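Local coordinates for endo-beta-mannanase (Opitutaceae bacterium TAV5, PDB 7BOB), which probably hydrolyses beta-1,4-linked mannosides from the chain end, as a homotrimeric exo-beta-1,4-mannosidase of glycoside hydrolase family 5 from a termite-hindgut bacterium, at residues 54-64 with 92-101; 503-512 with 575-583. All coordinates share one frame; numbering follows the deposited sequence.

Contact 1 of 2, residues 54-64 with 92-101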
loop_
_atom_site.group_PDB
_atom_site.type_symbol
_atom_site.label_atom_id
_atom_site.label_comp_id
_atom_site.label_asym_id
_atom_site.label_seq_id
_atom_site.Cartn_x
_atom_site.Cartn_y
_atom_site.Cartn_z
ATOM N N PHE A 54 30.816 -32.235 -16.164
ATOM C CA PHE A 54 29.599 -31.546 -16.562
ATOM C C PHE A 54 29.268 -31.861 -18.009
ATOM O O PHE A 54 30.150 -32.043 -18.841
ATOM C CB PHE A 54 29.751 -30.033 -16.375
ATOM C CG PHE A 54 29.895 -29.609 -14.931
ATOM C CD1 PHE A 54 29.503 -30.453 -13.903
ATOM C CD2 PHE A 54 30.422 -28.355 -14.606
ATOM C CE1 PHE A 54 29.626 -30.060 -12.560
ATOM C CE2 PHE A 54 30.560 -27.956 -13.280
ATOM C CZ PHE A 54 30.162 -28.812 -12.250
ATOM N N ASN A 55 27.980 -31.924 -18.314
ATOM C CA ASN A 55 27.544 -32.214 -19.671
ATOM C C ASN A 55 26.662 -31.118 -20.253
ATOM O O ASN A 55 26.158 -31.282 -21.372
ATOM C CB ASN A 55 26.806 -33.568 -19.712
ATOM C CG ASN A 55 25.549 -33.570 -18.849
ATOM O OD1 ASN A 55 24.968 -32.506 -18.565
ATOM N ND2 ASN A 55 25.112 -34.761 -18.432
ATOM N N THR A 56 26.445 -30.012 -19.528
ATOM C CA THR A 56 25.638 -28.900 -20.015
ATOM C C THR A 56 26.208 -27.574 -19.513
ATOM O O THR A 56 26.888 -27.506 -18.488
ATOM C CB THR A 56 24.177 -29.011 -19.568
ATOM O OG1 THR A 56 24.147 -29.232 -18.158
ATOM C CG2 THR A 56 23.464 -30.179 -20.245
ATOM N N VAL A 57 25.926 -26.505 -20.256
ATOM C CA VAL A 57 26.307 -25.168 -19.825
ATOM C C VAL A 57 25.187 -24.235 -20.247
ATOM O O VAL A 57 24.784 -24.235 -21.417
ATOM C CB VAL A 57 27.669 -24.712 -20.390
ATOM C CG1 VAL A 57 27.714 -24.759 -21.943
ATOM C CG2 VAL A 57 28.052 -23.308 -19.843
ATOM N N ARG A 58 24.636 -23.493 -19.281
ATOM C CA ARG A 58 23.637 -22.472 -19.560
ATOM C C ARG A 58 24.336 -21.131 -19.745
ATOM O O ARG A 58 25.151 -20.724 -18.907
ATOM C CB ARG A 58 22.615 -22.378 -18.430
ATOM C CG ARG A 58 21.552 -21.305 -18.650
ATOM C CD ARG A 58 20.380 -21.515 -17.725
ATOM N NE ARG A 58 19.307 -20.537 -17.890
ATOM C CZ ARG A 58 18.897 -19.687 -16.934
ATOM N NH1 ARG A 58 19.495 -19.647 -15.744
ATOM N NH2 ARG A 58 17.885 -18.869 -17.170
ATOM N N PHE A 59 24.030 -20.452 -20.842
ATOM C CA PHE A 59 24.603 -19.141 -21.069
ATOM C C PHE A 59 23.551 -18.244 -21.715
ATOM O O PHE A 59 22.499 -18.704 -22.171
ATOM C CB PHE A 59 25.897 -19.238 -21.893
ATOM C CG PHE A 59 25.703 -19.713 -23.306
ATOM C CD1 PHE A 59 26.111 -20.985 -23.685
ATOM C CD2 PHE A 59 25.168 -18.879 -24.277
ATOM C CE1 PHE A 59 25.962 -21.427 -24.983
ATOM C CE2 PHE A 59 25.016 -19.324 -25.597
ATOM C CZ PHE A 59 25.404 -20.595 -25.939
ATOM N N PHE A 60 23.845 -16.952 -21.768
ATOM C CA PHE A 60 22.811 -15.955 -21.990
ATOM C C PHE A 60 23.119 -15.122 -23.221
ATOM O O PHE A 60 24.183 -14.499 -23.315
ATOM C CB PHE A 60 22.673 -15.100 -20.733
ATOM C CG PHE A 60 22.578 -15.930 -19.510
ATOM C CD1 PHE A 60 21.391 -16.562 -19.187
ATOM C CD2 PHE A 60 23.704 -16.182 -18.737
ATOM C CE1 PHE A 60 21.299 -17.382 -18.053
ATOM C CE2 PHE A 60 23.628 -16.993 -17.629
ATOM C CZ PHE A 60 22.424 -17.601 -17.289
ATOM N N VAL A 61 22.184 -15.129 -24.165
ATOM C CA VAL A 61 22.277 -14.314 -25.369
ATOM C C VAL A 61 21.728 -12.942 -24.998
ATOM O O VAL A 61 20.512 -12.727 -24.991
ATOM C CB VAL A 61 21.516 -14.976 -26.532
ATOM C CG1 VAL A 61 21.661 -14.183 -27.818
ATOM C CG2 VAL A 61 22.027 -16.411 -26.740
ATOM N N ARG A 62 22.609 -12.024 -24.608
ATOM C CA ARG A 62 22.158 -10.725 -24.116
ATOM C C ARG A 62 21.651 -9.891 -25.295
ATOM O O ARG A 62 22.435 -9.482 -26.165
ATOM C CB ARG A 62 23.273 -10.015 -23.355
ATOM C CG ARG A 62 22.742 -8.937 -22.430
ATOM C CD ARG A 62 23.836 -8.316 -21.564
ATOM N NE ARG A 62 24.852 -7.636 -22.365
ATOM C CZ ARG A 62 25.697 -6.737 -21.875
ATOM N NH1 ARG A 62 25.641 -6.402 -20.591
ATOM N NH2 ARG A 62 26.582 -6.155 -22.663
ATOM N N TRP A 63 20.333 -9.660 -25.313
ATOM C CA TRP A 63 19.628 -9.033 -26.432
ATOM C C TRP A 63 20.237 -7.719 -26.911
ATOM O O TRP A 63 20.415 -7.568 -28.128
ATOM C CB TRP A 63 18.157 -8.825 -26.048
ATOM C CG TRP A 63 17.239 -8.557 -27.196
ATOM C CD1 TRP A 63 17.572 -8.467 -28.516
ATOM C CD2 TRP A 63 15.818 -8.357 -27.125
ATOM N NE1 TRP A 63 16.450 -8.215 -29.271
ATOM C CE2 TRP A 63 15.361 -8.141 -28.439
ATOM C CE3 TRP A 63 14.893 -8.328 -26.075
ATOM C CZ2 TRP A 63 14.019 -7.917 -28.738
ATOM C CZ3 TRP A 63 13.561 -8.097 -26.372
ATOM C CH2 TRP A 63 13.140 -7.895 -27.701
ATOM N N PRO A 64 20.547 -6.733 -26.052
ATOM C CA PRO A 64 21.177 -5.504 -26.576
ATOM C C PRO A 64 22.435 -5.782 -27.371
ATOM O O PRO A 64 22.684 -5.105 -28.380
ATOM C CB PRO A 64 21.492 -4.696 -25.313
ATOM C CG PRO A 64 21.421 -5.716 -24.164
ATOM C CD PRO A 64 20.346 -6.657 -24.592
ATOM N N GLY A 92 31.962 -31.833 -25.213
ATOM C CA GLY A 92 30.953 -32.641 -24.553
ATOM C C GLY A 92 29.976 -31.854 -23.703
ATOM O O GLY A 92 29.339 -32.423 -22.812
ATOM N N LEU A 93 29.849 -30.554 -23.935
ATOM C CA LEU A 93 28.926 -29.709 -23.189
ATOM C C LEU A 93 27.775 -29.336 -24.114
ATOM O O LEU A 93 28.003 -28.781 -25.199
ATOM C CB LEU A 93 29.641 -28.465 -22.664
ATOM C CG LEU A 93 30.852 -28.766 -21.781
ATOM C CD1 LEU A 93 31.641 -27.492 -21.544
ATOM C CD2 LEU A 93 30.422 -29.407 -20.460
ATOM N N ARG A 94 26.548 -29.672 -23.703
ATOM C CA ARG A 94 25.332 -29.274 -24.407
ATOM C C ARG A 94 24.953 -27.858 -23.982
ATOM O O ARG A 94 24.636 -27.617 -22.810
ATOM C CB ARG A 94 24.179 -30.252 -24.133
ATOM C CG ARG A 94 24.549 -31.730 -24.335
ATOM C CD ARG A 94 23.340 -32.678 -24.255
ATOM N NE ARG A 94 22.477 -32.552 -25.428
ATOM C CZ ARG A 94 22.215 -33.537 -26.290
ATOM N NH1 ARG A 94 22.747 -34.752 -26.123
ATOM N NH2 ARG A 94 21.412 -33.294 -27.330
ATOM N N PRO A 95 24.990 -26.894 -24.897
ATOM C CA PRO A 95 24.645 -25.517 -24.523
ATOM C C PRO A 95 23.156 -25.379 -24.243
ATOM O O PRO A 95 22.314 -25.965 -24.925
ATOM C CB PRO A 95 25.061 -24.699 -25.751
ATOM C CG PRO A 95 25.057 -25.691 -26.889
ATOM C CD PRO A 95 25.439 -27.011 -26.298
ATOM N N GLN A 96 22.825 -24.591 -23.228
ATOM C CA GLN A 96 21.433 -24.234 -22.977
ATOM C C GLN A 96 21.367 -22.725 -23.130
ATOM O O GLN A 96 21.607 -21.985 -22.166
ATOM C CB GLN A 96 20.944 -24.699 -21.605
ATOM C CG GLN A 96 19.455 -24.453 -21.412
ATOM C CD GLN A 96 18.940 -24.963 -20.066
ATOM O OE1 GLN A 96 18.778 -24.197 -19.121
ATOM N NE2 GLN A 96 18.702 -26.269 -19.978
ATOM N N PRO A 97 21.098 -22.228 -24.335
ATOM C CA PRO A 97 21.158 -20.782 -24.569
ATOM C C PRO A 97 19.868 -20.123 -24.127
ATOM O O PRO A 97 18.775 -20.647 -24.353
ATOM C CB PRO A 97 21.351 -20.678 -26.093
ATOM C CG PRO A 97 20.618 -21.870 -26.624
ATOM C CD PRO A 97 20.755 -22.975 -25.561
ATOM N N SER A 98 20.001 -18.963 -23.491
ATOM C CA SER A 98 18.863 -18.231 -22.941
ATOM C C SER A 98 18.710 -16.942 -23.731
ATOM O O SER A 98 19.656 -16.150 -23.797
ATOM C CB SER A 98 19.070 -17.953 -21.451
ATOM O OG SER A 98 17.932 -17.350 -20.855
ATOM N N LEU A 99 17.523 -16.741 -24.324
ATOM C CA LEU A 99 17.309 -15.707 -25.343
ATOM C C LEU A 99 16.983 -14.346 -24.736
ATOM O O LEU A 99 17.691 -13.359 -24.977
ATOM C CB LEU A 99 16.183 -16.129 -26.298
ATOM C CG LEU A 99 16.393 -17.493 -26.980
ATOM C CD1 LEU A 99 15.471 -17.688 -28.181
ATOM C CD2 LEU A 99 17.850 -17.700 -27.399
ATOM N N PHE A 100 15.888 -14.268 -23.971
ATOM C CA PHE A 100 15.323 -12.984 -23.562
ATOM C C PHE A 100 15.982 -12.568 -22.253
ATOM O O PHE A 100 15.496 -12.825 -21.153
ATOM C CB PHE A 100 13.805 -13.074 -23.472
ATOM C CG PHE A 100 13.128 -13.004 -24.818
ATOM C CD1 PHE A 100 13.002 -11.792 -25.484
ATOM C CD2 PHE A 100 12.649 -14.150 -25.431
ATOM C CE1 PHE A 100 12.398 -11.726 -26.741
ATOM C CE2 PHE A 100 12.036 -14.095 -26.683
ATOM C CZ PHE A 100 11.917 -12.894 -27.344
ATOM N N VAL A 101 17.147 -11.946 -22.399
ATOM C CA VAL A 101 17.995 -11.528 -21.290
ATOM C C VAL A 101 18.477 -10.120 -21.623
ATOM O O VAL A 101 19.306 -9.952 -22.522
ATOM C CB VAL A 101 19.197 -12.468 -21.089
ATOM C CG1 VAL A 101 20.011 -12.041 -19.895
ATOM C CG2 VAL A 101 18.747 -13.928 -20.932
#
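Arg58 and Gln96 meet on the inner face of two adjacent parallel strands of the family 5 (beta/alpha)8 barrel, Arg58 CD lying 3.4 Å from Gln96 OE1. With CG anti to the backbone N (chi1 179°) and the chain extended, Arg58 carries its charge into the barrel, where Phe60 CE1 sits over the centre of one guanidinium face. Phe60 CD1 in turn packs 3.5 Å from Ser98 CB; serine is small enough to fit beside the ring. On the helix-facing side, Phe59 CE1 rests 3.5 Å from Pro95 CB, and Pro97 CA lies over one ring face. Toward 54-64 proline costs no bond at 95 and 97, since the NH groups used on this side are those of Arg94, Gln96 and Ser98; Gln96 N to Val57 O is 2.7 Å. Farther along, where the chain turns a corner at Phe100, the edge of Phe100 meets the face of Trp63, planes 87° apart.

Arg58 is positioned by salt bridges to Asp152 and Glu281 and by bonds to Asn23 and Asn155, while Gln280 binds Gln96 OE1. Replacing the arginine by alanine is likely to leave Asp152 and Glu281 without this salt-bridge mate and take away the flat group that the CE1 edge of Phe60 packs on. Strands 20-23 and 151-154 flank the pair, and helices 39-51, 75-89 and 124-141 cover its outer face.

Contact 2 of 2, residues 503-512 with 575-583; sequences TATDEGPYEF and SWSAWYAAL
Trp579, on the helix 569-583, stands at the centre of an aromatic cluster with Tyr510 and Phe512 of the beta-hairpin 503-512. The indole meets its two neighbours in different ways. Toward Tyr510 it presents an edge: CE3 of Trp579 lies over the centre of the tyrosine ring, 3.8 Å from Tyr510 CD2, with the planes 69° apart. Toward Phe512 it presents a face, and Phe512 CZ comes down on it edge-first to 3.5 Å from Trp579 CH2, the planes at 73°. Both pairs are therefore edge-to-face, and Leu583 CG covers the indole face opposite Phe512. The anti placement of Trp579 CG relative to its backbone N (chi1 173°) directs this broad ring under the hairpin, where a large flat side chain can serve several partners at once.

Thr505 adds a methyl, CG2, 3.8 Å from Trp579 CZ3. Nearer the hairpin turn, the aliphatic surface is small: Ala578 and Ala582 let the Glu507 carboxylate come close, OE1 reaching 3.4 Å from Ala582 CB. This acid sits at the exposed margin, where a charged group can remain hydrated.

Around the cluster, Met532 of strand 529-533 and Val558 of helix 558-564 touch Trp579, and His473 meets it ring to ring, placing the hairpin and helix against the mixed sheet of the C-terminal region. Tyrosine suits position 510 because its ring packs while its hydroxyl reaches the helix backbone: Tyr510 OH donates to Ser575 O at 2.5 Å, approaching from the opposite side of the carbonyl plane to the helical donor Trp579 N.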
loop_
_atom_site.group_PDB
_atom_site.type_symbol
_atom_site.label_atom_id
_atom_site.label_comp_id
_atom_site.label_asym_id
_atom_site.label_seq_id
_atom_site.Cartn_x
_atom_site.Cartn_y
_atom_site.Cartn_z
ATOM N N THR A 503 -5.954 -24.157 23.946
ATOM C CA THR A 503 -6.355 -25.556 23.900
ATOM C C THR A 503 -5.174 -26.430 24.320
ATOM O O THR A 503 -4.109 -25.936 24.702
ATOM C CB THR A 503 -6.863 -25.919 22.498
ATOM O OG1 THR A 503 -7.498 -27.205 22.534
ATOM C CG2 THR A 503 -5.692 -25.952 21.496
ATOM N N ALA A 504 -5.370 -27.748 24.237
ATOM C CA ALA A 504 -4.313 -28.698 24.575
ATOM C C ALA A 504 -4.598 -30.029 23.900
ATOM O O ALA A 504 -5.708 -30.555 24.028
ATOM C CB ALA A 504 -4.208 -28.902 26.093
ATOM N N THR A 505 -3.607 -30.568 23.184
ATOM C CA THR A 505 -3.637 -31.977 22.828
ATOM C C THR A 505 -3.009 -32.764 23.979
ATOM O O THR A 505 -2.640 -32.205 25.017
ATOM C CB THR A 505 -2.911 -32.262 21.506
ATOM O OG1 THR A 505 -1.515 -31.964 21.639
ATOM C CG2 THR A 505 -3.502 -31.462 20.343
ATOM N N ASP A 506 -2.845 -34.072 23.791
ATOM C CA ASP A 506 -2.283 -34.895 24.855
ATOM C C ASP A 506 -0.797 -34.645 25.086
ATOM O O ASP A 506 -0.240 -35.198 26.041
ATOM C CB ASP A 506 -2.528 -36.376 24.554
ATOM C CG ASP A 506 -4.001 -36.744 24.621
ATOM O OD1 ASP A 506 -4.741 -36.099 25.398
ATOM O OD2 ASP A 506 -4.418 -37.671 23.893
ATOM N N GLU A 507 -0.145 -33.831 24.255
ATOM C CA GLU A 507 1.278 -33.577 24.424
ATOM C C GLU A 507 1.590 -32.190 24.974
ATOM O O GLU A 507 2.710 -31.971 25.449
ATOM C CB GLU A 507 2.021 -33.760 23.093
ATOM C CG GLU A 507 1.904 -35.147 22.451
ATOM C CD GLU A 507 1.609 -35.050 20.957
ATOM O OE1 GLU A 507 0.420 -34.870 20.611
ATOM O OE2 GLU A 507 2.558 -35.120 20.134
ATOM N N GLY A 508 0.651 -31.248 24.918
ATOM C CA GLY A 508 0.924 -29.918 25.406
ATOM C C GLY A 508 -0.101 -28.883 24.997
ATOM O O GLY A 508 -1.090 -29.164 24.307
ATOM N N PRO A 509 0.142 -27.647 25.426
ATOM C CA PRO A 509 -0.795 -26.546 25.191
ATOM C C PRO A 509 -0.564 -25.834 23.858
ATOM O O PRO A 509 0.537 -25.814 23.305
ATOM C CB PRO A 509 -0.474 -25.603 26.353
ATOM C CG PRO A 509 1.032 -25.760 26.491
ATOM C CD PRO A 509 1.317 -27.214 26.203
ATOM N N TYR A 510 -1.632 -25.204 23.372
ATOM C CA TYR A 510 -1.614 -24.498 22.099
ATOM C C TYR A 510 -2.482 -23.258 22.191
ATOM O O TYR A 510 -3.511 -23.253 22.873
ATOM C CB TYR A 510 -2.131 -25.373 20.967
ATOM C CG TYR A 510 -1.170 -26.446 20.583
ATOM C CD1 TYR A 510 -0.163 -26.197 19.654
ATOM C CD2 TYR A 510 -1.247 -27.713 21.166
ATOM C CE1 TYR A 510 0.742 -27.201 19.290
ATOM C CE2 TYR A 510 -0.352 -28.720 20.810
ATOM C CZ TYR A 510 0.639 -28.456 19.874
ATOM O OH TYR A 510 1.532 -29.434 19.526
ATOM N N GLU A 511 -2.067 -22.207 21.497
ATOM C CA GLU A 511 -2.859 -20.988 21.400
ATOM C C GLU A 511 -2.869 -20.528 19.953
ATOM O O GLU A 511 -1.806 -20.308 19.367
ATOM C CB GLU A 511 -2.308 -19.891 22.308
ATOM C CG GLU A 511 -3.053 -18.591 22.187
ATOM C CD GLU A 511 -2.401 -17.498 22.989
ATOM O OE1 GLU A 511 -2.287 -17.666 24.223
ATOM O OE2 GLU A 511 -1.981 -16.486 22.387
ATOM N N PHE A 512 -4.066 -20.385 19.387
ATOM C CA PHE A 512 -4.263 -19.914 18.021
ATOM C C PHE A 512 -4.835 -18.502 18.049
ATOM O O PHE A 512 -5.964 -18.299 18.508
ATOM C CB PHE A 512 -5.200 -20.848 17.258
ATOM C CG PHE A 512 -4.711 -22.253 17.197
ATOM C CD1 PHE A 512 -3.676 -22.597 16.348
ATOM C CD2 PHE A 512 -5.253 -23.225 18.011
ATOM C CE1 PHE A 512 -3.205 -23.898 16.292
ATOM C CE2 PHE A 512 -4.774 -24.541 17.957
ATOM C CZ PHE A 512 -3.759 -24.869 17.099
ATOM N N SER A 575 6.423 -28.349 19.120
ATOM C CA SER A 575 4.991 -28.521 19.326
ATOM C C SER A 575 4.208 -28.207 18.052
ATOM O O SER A 575 3.225 -28.896 17.738
ATOM C CB SER A 575 4.525 -27.671 20.509
ATOM O OG SER A 575 4.688 -26.293 20.262
ATOM N N TRP A 576 4.636 -27.198 17.281
ATOM C CA TRP A 576 4.010 -26.977 15.978
ATOM C C TRP A 576 3.967 -28.275 15.178
ATOM O O TRP A 576 2.924 -28.674 14.647
ATOM C CB TRP A 576 4.765 -25.900 15.188
ATOM C CG TRP A 576 4.737 -24.547 15.810
ATOM C CD1 TRP A 576 3.967 -24.144 16.872
ATOM C CD2 TRP A 576 5.527 -23.414 15.434
ATOM N NE1 TRP A 576 4.229 -22.834 17.172
ATOM C CE2 TRP A 576 5.179 -22.358 16.305
ATOM C CE3 TRP A 576 6.491 -23.185 14.440
ATOM C CZ2 TRP A 576 5.757 -21.087 16.208
ATOM C CZ3 TRP A 576 7.075 -21.935 14.350
ATOM C CH2 TRP A 576 6.700 -20.894 15.222
ATOM N N SER A 577 5.097 -28.964 15.107
ATOM C CA SER A 577 5.147 -30.176 14.311
ATOM C C SER A 577 4.374 -31.305 14.998
ATOM O O SER A 577 3.652 -32.067 14.349
ATOM C CB SER A 577 6.612 -30.528 14.067
ATOM O OG SER A 577 6.781 -31.849 13.629
ATOM N N ALA A 578 4.467 -31.391 16.322
ATOM C CA ALA A 578 3.679 -32.390 17.042
ATOM C C ALA A 578 2.179 -32.199 16.823
ATOM O O ALA A 578 1.419 -33.171 16.894
ATOM C CB ALA A 578 4.009 -32.332 18.536
ATOM N N TRP A 579 1.743 -30.965 16.538
ATOM C CA TRP A 579 0.331 -30.709 16.257
ATOM C C TRP A 579 -0.177 -31.568 15.103
ATOM O O TRP A 579 -1.242 -32.192 15.204
ATOM C CB TRP A 579 0.104 -29.229 15.937
ATOM C CG TRP A 579 -1.305 -28.967 15.492
ATOM C CD1 TRP A 579 -1.779 -28.983 14.212
ATOM C CD2 TRP A 579 -2.441 -28.686 16.339
ATOM N NE1 TRP A 579 -3.132 -28.711 14.206
ATOM C CE2 TRP A 579 -3.560 -28.532 15.499
ATOM C CE3 TRP A 579 -2.612 -28.567 17.725
ATOM C CZ2 TRP A 579 -4.832 -28.249 15.993
ATOM C CZ3 TRP A 579 -3.878 -28.285 18.220
ATOM C CH2 TRP A 579 -4.969 -28.135 17.355
ATOM N N TYR A 580 0.549 -31.576 13.970
ATOM C CA TYR A 580 0.081 -32.353 12.821
ATOM C C TYR A 580 0.029 -33.841 13.144
ATOM O O TYR A 580 -0.904 -34.543 12.727
ATOM C CB TYR A 580 0.975 -32.119 11.601
ATOM C CG TYR A 580 0.874 -30.733 11.039
ATOM C CD1 TYR A 580 -0.092 -30.417 10.082
ATOM C CD2 TYR A 580 1.727 -29.738 11.471
ATOM C CE1 TYR A 580 -0.205 -29.146 9.579
ATOM C CE2 TYR A 580 1.626 -28.469 10.976
ATOM C CZ TYR A 580 0.662 -28.181 10.028
ATOM O OH TYR A 580 0.580 -26.913 9.548
ATOM N N ALA A 581 1.037 -34.346 13.861
ATOM C CA ALA A 581 1.069 -35.772 14.186
ATOM C C ALA A 581 -0.162 -36.176 14.995
ATOM O O ALA A 581 -0.830 -37.165 14.675
ATOM C CB ALA A 581 2.355 -36.118 14.939
ATOM N N ALA A 582 -0.507 -35.390 16.016
ATOM C CA ALA A 582 -1.653 -35.734 16.857
ATOM C C ALA A 582 -2.953 -35.791 16.056
ATOM O O ALA A 582 -3.809 -36.652 16.302
ATOM C CB ALA A 582 -1.778 -34.737 18.003
ATOM N N LEU A 583 -3.115 -34.898 15.081
ATOM C CA LEU A 583 -4.395 -34.780 14.398
ATOM C C LEU A 583 -4.513 -35.650 13.162
ATOM O O LEU A 583 -5.630 -35.850 12.668
ATOM C CB LEU A 583 -4.641 -33.328 14.000
ATOM C CG LEU A 583 -4.947 -32.400 15.174
ATOM C CD1 LEU A 583 -5.725 -31.272 14.625
ATOM C CD2 LEU A 583 -5.738 -33.114 16.240
#

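In the fold
Contact 1 and contact 2 lie on opposite sides of the chain's centre, with their own centres 49 Å apart and nearest atoms about 32 Å apart. They follow in series: 54-64 and 92-101 pair early, within the eight-stranded parallel sheet of the (beta/alpha)8 barrel expected of family 5, which probably carries the active site, and 503-512 meets 575-583 only near the C-terminus. Contact 1 joins neighbouring barrel strands, whereas contact 2 seats a two-stranded hairpin on the last modelled helix, beside a seven-stranded mixed sheet. They do not touch and share no strand, helix or sheet, so each stabilises its own region locally. Neither is touched by another subunit of the trimer.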